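PDB 4OHF: cytosolic IMP-GMP specific 5'-nucleotidase from Legionella pneumophila subsp. pneumophila, which probably hydrolyses IMP and GMP to nucleoside and phosphate as a magnesium-dependent 5'-nucleotidase of the HAD superfamily. Local coordinates for residues G79-L84 with P404-V409; S211-S216 with V241-N246. All coordinates share one frame; numbering follows the deposited sequence.

Followed from the N terminus, the chain first gives strands 7-8 and 19-22 to the mixed, largely parallel sheet of the HAD-like fold, lays down strand 80-84 in the antiparallel sheet, then returns through several helices to the mixed sheet. There 211-216, after strand 204-208, meets 241-246 at the end of the next strand, so contact 2 closes a short loop across one beta-alpha-beta unit. The chain then adds strands 298-302 and 319-323, passes the long helices 338-367 and 374-399, and returns in 404-409 to strand 80-84, before strand 429-431 joins the mixed sheet. Contact 1 thus closes a 319-residue loop that wholly contains contact 2; their centres lie about 34 Å apart.

Contact 1. Residues G79-L84 with P404-V409; sequences GNILKL and PKWERV
The ammonium of K83 is gripped by two backbone carbonyls across this contact, W406 O at 2.7 Å from NZ and R408 O at 2.9 Å. This fastens strand 80-84, inside a five-stranded antiparallel sheet, to the loop that follows helix 374-399. The W406 carbonyl points almost straight at NZ (C=O...N angle 175°), whereas R408 O receives it in the carbonyl plane at 151°. R411 O, just beyond the loop segment, is a third acceptor, and a bridging water takes a bond from NZ and gives one to E407 OE2. The carboxylate of E407 is thereby linked to K83 through solvent and also forms a salt bridge with R91 of the adjacent strand 90-95. Bends at chi2 and chi4 let the lysine pass along the rim of the W406 indole before turning its end to the carbonyls; CB and CG both lie at the ring edge, beside CE3. Two residues earlier in the strand, I81 reaches the far end of the six-membered ring, its side chain roughly at right angles to that of the tryptophan. The indole NE1 bonds D67 O, while CG2 of I81 meets W406 CH2 at 3.5 Å.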
loop_
_atom_site.group_PDB
_atom_site.type_symbol
_atom_site.label_atom_id
_atom_site.label_comp_id
_atom_site.label_asym_id
_atom_site.label_seq_id
_atom_site.Cartn_x
_atom_site.Cartn_y
_atom_site.Cartn_z
ATOM N N GLY B 79 4.095 20.617 12.771
ATOM C CA GLY B 79 3.787 22.021 12.549
ATOM C C GLY B 79 4.928 22.798 11.903
ATOM O O GLY B 79 5.229 23.921 12.304
ATOM N N ASN B 80 5.559 22.198 10.898
ATOM C CA ASN B 80 6.671 22.841 10.194
ATOM C C ASN B 80 6.398 23.040 8.700
ATOM O O ASN B 80 5.533 22.385 8.117
ATOM C CB ASN B 80 7.956 22.016 10.355
ATOM C CG ASN B 80 8.383 21.869 11.805
ATOM O OD1 ASN B 80 8.358 22.830 12.580
ATOM N ND2 ASN B 80 8.798 20.660 12.175
ATOM N N ILE B 81 7.150 23.948 8.089
ATOM C CA ILE B 81 7.010 24.224 6.672
ATOM C C ILE B 81 8.379 24.038 6.044
ATOM O O ILE B 81 9.359 24.610 6.507
ATOM C CB ILE B 81 6.502 25.650 6.432
ATOM C CG1 ILE B 81 5.138 25.835 7.115
ATOM C CG2 ILE B 81 6.385 25.913 4.928
ATOM C CD1 ILE B 81 4.536 27.234 6.927
ATOM N N LEU B 82 8.435 23.247 4.974
ATOM C CA LEU B 82 9.702 22.935 4.321
ATOM C C LEU B 82 9.907 23.343 2.863
ATOM O O LEU B 82 8.968 23.372 2.071
ATOM C CB LEU B 82 9.932 21.426 4.424
ATOM C CG LEU B 82 9.527 20.762 5.749
ATOM C CD1 LEU B 82 9.752 19.274 5.640
ATOM C CD2 LEU B 82 10.339 21.330 6.915
ATOM N N LYS B 83 11.162 23.634 2.536
ATOM C CA LYS B 83 11.612 23.991 1.187
ATOM C C LYS B 83 12.430 22.749 0.781
ATOM O O LYS B 83 13.524 22.523 1.305
ATOM C CB LYS B 83 12.552 25.202 1.240
ATOM C CG LYS B 83 12.454 26.219 0.086
ATOM C CD LYS B 83 12.742 25.647 -1.287
ATOM C CE LYS B 83 12.716 26.731 -2.355
ATOM N NZ LYS B 83 13.793 27.741 -2.173
ATOM N N LEU B 84 11.911 21.949 -0.139
ATOM C CA LEU B 84 12.605 20.734 -0.554
ATOM C C LEU B 84 13.297 20.804 -1.909
ATOM O O LEU B 84 12.953 21.618 -2.756
ATOM C CB LEU B 84 11.622 19.565 -0.566
ATOM C CG LEU B 84 11.324 18.792 0.719
ATOM C CD1 LEU B 84 11.404 19.675 1.946
ATOM C CD2 LEU B 84 9.954 18.178 0.579
ATOM N N PRO B 404 13.078 36.869 1.105
ATOM C CA PRO B 404 13.986 36.687 2.245
ATOM C C PRO B 404 13.914 35.376 3.030
ATOM O O PRO B 404 14.945 34.850 3.455
ATOM C CB PRO B 404 13.710 37.921 3.119
ATOM C CG PRO B 404 12.377 38.409 2.681
ATOM C CD PRO B 404 12.385 38.164 1.198
ATOM N N LYS B 405 12.714 34.841 3.224
ATOM C CA LYS B 405 12.584 33.596 3.955
ATOM C C LYS B 405 12.818 32.331 3.129
ATOM O O LYS B 405 13.396 31.359 3.626
ATOM C CB LYS B 405 11.191 33.490 4.583
ATOM C CG LYS B 405 10.906 34.487 5.704
ATOM C CD LYS B 405 9.433 34.441 6.167
ATOM C CE LYS B 405 9.090 33.174 6.943
ATOM N NZ LYS B 405 7.647 33.136 7.401
ATOM N N TRP B 406 12.392 32.336 1.867
ATOM C CA TRP B 406 12.469 31.121 1.062
ATOM C C TRP B 406 13.327 31.055 -0.188
ATOM O O TRP B 406 13.496 29.977 -0.756
ATOM C CB TRP B 406 11.057 30.685 0.695
ATOM C CG TRP B 406 10.161 30.598 1.859
ATOM C CD1 TRP B 406 9.294 31.564 2.320
ATOM C CD2 TRP B 406 10.060 29.507 2.763
ATOM N NE1 TRP B 406 8.662 31.130 3.461
ATOM C CE2 TRP B 406 9.116 29.868 3.756
ATOM C CE3 TRP B 406 10.669 28.252 2.833
ATOM C CZ2 TRP B 406 8.774 29.012 4.808
ATOM C CZ3 TRP B 406 10.328 27.405 3.870
ATOM C CH2 TRP B 406 9.389 27.788 4.846
ATOM N N GLU B 407 13.876 32.177 -0.619
ATOM C CA GLU B 407 14.702 32.170 -1.812
ATOM C C GLU B 407 13.806 31.884 -3.023
ATOM O O GLU B 407 12.611 32.157 -2.973
ATOM C CB GLU B 407 15.823 31.131 -1.656
ATOM C CG GLU B 407 16.976 31.622 -0.776
ATOM C CD GLU B 407 17.677 30.512 0.016
ATOM O OE1 GLU B 407 18.718 30.800 0.655
ATOM O OE2 GLU B 407 17.190 29.354 0.010
ATOM N N ARG B 408 14.379 31.331 -4.088
ATOM C CA ARG B 408 13.638 31.051 -5.324
ATOM C C ARG B 408 12.645 29.906 -5.311
ATOM O O ARG B 408 12.795 28.925 -4.577
ATOM C CB ARG B 408 14.612 30.809 -6.474
ATOM C CG ARG B 408 15.122 32.077 -7.102
ATOM C CD ARG B 408 16.238 31.810 -8.078
ATOM N NE ARG B 408 17.528 31.877 -7.413
ATOM C CZ ARG B 408 18.685 31.751 -8.048
ATOM N NH1 ARG B 408 18.691 31.546 -9.362
ATOM N NH2 ARG B 408 19.829 31.840 -7.378
ATOM N N VAL B 409 11.630 30.042 -6.153
ATOM C CA VAL B 409 10.601 29.027 -6.283
ATOM C C VAL B 409 11.165 27.786 -6.962
ATOM O O VAL B 409 10.865 26.671 -6.546
ATOM C CB VAL B 409 9.406 29.546 -7.127
ATOM C CG1 VAL B 409 8.501 28.407 -7.522
ATOM C CG2 VAL B 409 8.627 30.582 -6.338
HETATM O O HOH W 1 16.671 27.786 -2.204
#

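Contact 2. Residues S211-S216 with V241-N246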
loop_
_atom_site.group_PDB
_atom_site.type_symbol
_atom_site.label_atom_id
_atom_site.label_comp_id
_atom_site.label_asym_id
_atom_site.label_seq_id
_atom_site.Cartn_x
_atom_site.Cartn_y
_atom_site.Cartn_z
ATOM N N SER B 211 -15.315 25.202 -11.938
ATOM C CA SER B 211 -16.360 26.153 -11.544
ATOM C C SER B 211 -17.635 25.760 -12.248
ATOM O O SER B 211 -17.585 25.123 -13.302
ATOM C CB SER B 211 -15.998 27.576 -11.974
ATOM O OG SER B 211 -14.815 28.018 -11.329
ATOM N N GLU B 212 -18.777 26.134 -11.682
ATOM C CA GLU B 212 -20.042 25.800 -12.314
ATOM C C GLU B 212 -20.336 26.755 -13.465
ATOM O O GLU B 212 -19.734 27.830 -13.575
ATOM C CB GLU B 212 -21.174 25.786 -11.287
ATOM C CG GLU B 212 -21.472 27.092 -10.609
ATOM C CD GLU B 212 -22.337 26.892 -9.377
ATOM O OE1 GLU B 212 -23.338 26.135 -9.449
ATOM O OE2 GLU B 212 -22.012 27.496 -8.333
ATOM N N TYR B 213 -21.252 26.351 -14.333
ATOM C CA TYR B 213 -21.572 27.142 -15.511
ATOM C C TYR B 213 -22.083 28.554 -15.261
ATOM O O TYR B 213 -21.670 29.493 -15.944
ATOM C CB TYR B 213 -22.564 26.384 -16.387
ATOM C CG TYR B 213 -22.899 27.088 -17.689
ATOM C CD1 TYR B 213 -21.902 27.417 -18.611
ATOM C CD2 TYR B 213 -24.217 27.403 -18.005
ATOM C CE1 TYR B 213 -22.211 28.035 -19.801
ATOM C CE2 TYR B 213 -24.537 28.025 -19.201
ATOM C CZ TYR B 213 -23.538 28.343 -20.090
ATOM O OH TYR B 213 -23.867 29.019 -21.242
ATOM N N SER B 214 -22.984 28.715 -14.302
ATOM C CA SER B 214 -23.524 30.042 -14.019
ATOM C C SER B 214 -22.391 31.041 -13.768
ATOM O O SER B 214 -22.446 32.188 -14.214
ATOM C CB SER B 214 -24.465 29.990 -12.808
ATOM O OG SER B 214 -23.785 29.596 -11.623
ATOM N N TYR B 215 -21.355 30.585 -13.070
ATOM C CA TYR B 215 -20.201 31.419 -12.747
ATOM C C TYR B 215 -19.274 31.589 -13.948
ATOM O O TYR B 215 -18.733 32.671 -14.163
ATOM C CB TYR B 215 -19.428 30.801 -11.579
ATOM C CG TYR B 215 -18.166 31.536 -11.201
ATOM C CD1 TYR B 215 -18.210 32.706 -10.450
ATOM C CD2 TYR B 215 -16.922 31.051 -11.591
ATOM C CE1 TYR B 215 -17.042 33.371 -10.092
ATOM C CE2 TYR B 215 -15.752 31.709 -11.240
ATOM C CZ TYR B 215 -15.816 32.871 -10.489
ATOM O OH TYR B 215 -14.651 33.527 -10.148
ATOM N N SER B 216 -19.100 30.528 -14.727
ATOM C CA SER B 216 -18.231 30.581 -15.895
ATOM C C SER B 216 -18.780 31.469 -16.983
ATOM O O SER B 216 -18.027 32.119 -17.699
ATOM C CB SER B 216 -18.024 29.186 -16.483
ATOM O OG SER B 216 -17.535 28.308 -15.495
ATOM N N VAL B 241 -17.349 23.425 -23.628
ATOM C CA VAL B 241 -17.091 24.126 -22.396
ATOM C C VAL B 241 -17.619 23.192 -21.324
ATOM O O VAL B 241 -18.821 23.034 -21.169
ATOM C CB VAL B 241 -17.766 25.540 -22.375
ATOM C CG1 VAL B 241 -19.163 25.443 -22.878
ATOM C CG2 VAL B 241 -17.735 26.130 -20.962
ATOM N N ILE B 242 -16.686 22.545 -20.627
ATOM C CA ILE B 242 -16.984 21.581 -19.574
ATOM C C ILE B 242 -16.837 22.184 -18.166
ATOM O O ILE B 242 -15.746 22.594 -17.756
ATOM C CB ILE B 242 -16.053 20.355 -19.721
ATOM C CG1 ILE B 242 -16.082 19.868 -21.174
ATOM C CG2 ILE B 242 -16.484 19.250 -18.778
ATOM C CD1 ILE B 242 -15.127 18.718 -21.470
ATOM N N THR B 243 -17.945 22.212 -17.429
ATOM C CA THR B 243 -17.983 22.782 -16.090
ATOM C C THR B 243 -18.095 21.759 -14.950
ATOM O O THR B 243 -18.491 20.610 -15.170
ATOM C CB THR B 243 -19.121 23.776 -16.010
ATOM O OG1 THR B 243 -20.362 23.093 -16.225
ATOM C CG2 THR B 243 -18.954 24.822 -17.094
ATOM N N LEU B 244 -17.764 22.194 -13.730
ATOM C CA LEU B 244 -17.752 21.313 -12.566
ATOM C C LEU B 244 -17.066 20.035 -13.062
ATOM O O LEU B 244 -17.542 18.914 -12.860
ATOM C CB LEU B 244 -19.172 21.025 -12.073
ATOM C CG LEU B 244 -19.807 22.065 -11.136
ATOM C CD1 LEU B 244 -21.242 21.664 -10.826
ATOM C CD2 LEU B 244 -19.006 22.182 -9.842
ATOM N N ALA B 245 -15.938 20.235 -13.735
ATOM C CA ALA B 245 -15.180 19.143 -14.310
ATOM C C ALA B 245 -14.752 18.130 -13.278
ATOM O O ALA B 245 -14.632 16.950 -13.572
ATOM C CB ALA B 245 -13.965 19.684 -15.045
ATOM N N ASN B 246 -14.523 18.601 -12.065
ATOM C CA ASN B 246 -14.097 17.734 -10.982
ATOM C C ASN B 246 -12.707 17.129 -11.259
ATOM O O ASN B 246 -12.510 15.912 -11.206
ATOM C CB ASN B 246 -15.138 16.630 -10.750
ATOM C CG ASN B 246 -15.009 15.971 -9.384
ATOM O OD1 ASN B 246 -15.794 15.094 -9.043
ATOM N ND2 ASN B 246 -14.020 16.396 -8.594
#
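As strand 240-243 ends, the amide N of L244 binds S211 O at 3.0 Å with an N-H...O angle of 164°, and E212 and L244 come within 5.0 Å of each other between CA atoms. The bond joins the loop entering helix 213-224 to the end of the next strand of a beta-alpha-beta unit. E212 holds the N-cap position. Its carbonyl oxygen accepts from both the backbone N and the OG of S216, so the serine side chain reinforces the first turn by folding back on the main chain. T243 fits against this turn. Its CB lies 3.4 Å from S211 O, and its CG2 approaches Y213 CA at 3.8 Å and reaches the edge of the tyrosine ring near the ring plane. The same methyl touches S216 OG at 4.1 Å. With OG1 between the backbone N and the carbonyl carbon (chi1 63°), T243 keeps its hydroxyl in reach of Y279 O, which it hydrogen-bonds. L244 lays its CG against CA and CB of E212. The carboxylate of E212 runs on from there to a weak bond with H271 of a third subunit. S211 turns its CB away from the strand; its OG bonds both K174 and the magnesium ligand D25, and the side chain is about 4 Å from a bound phosphate, which puts this contact beside the probable catalytic pocket. The turn into helix 213-224 thus packs on helix 24-28, where M24 touches S211 and S216, and on the end of strand 240-243, itself flanked in the mixed sheet by strands 204-208 and 277-281.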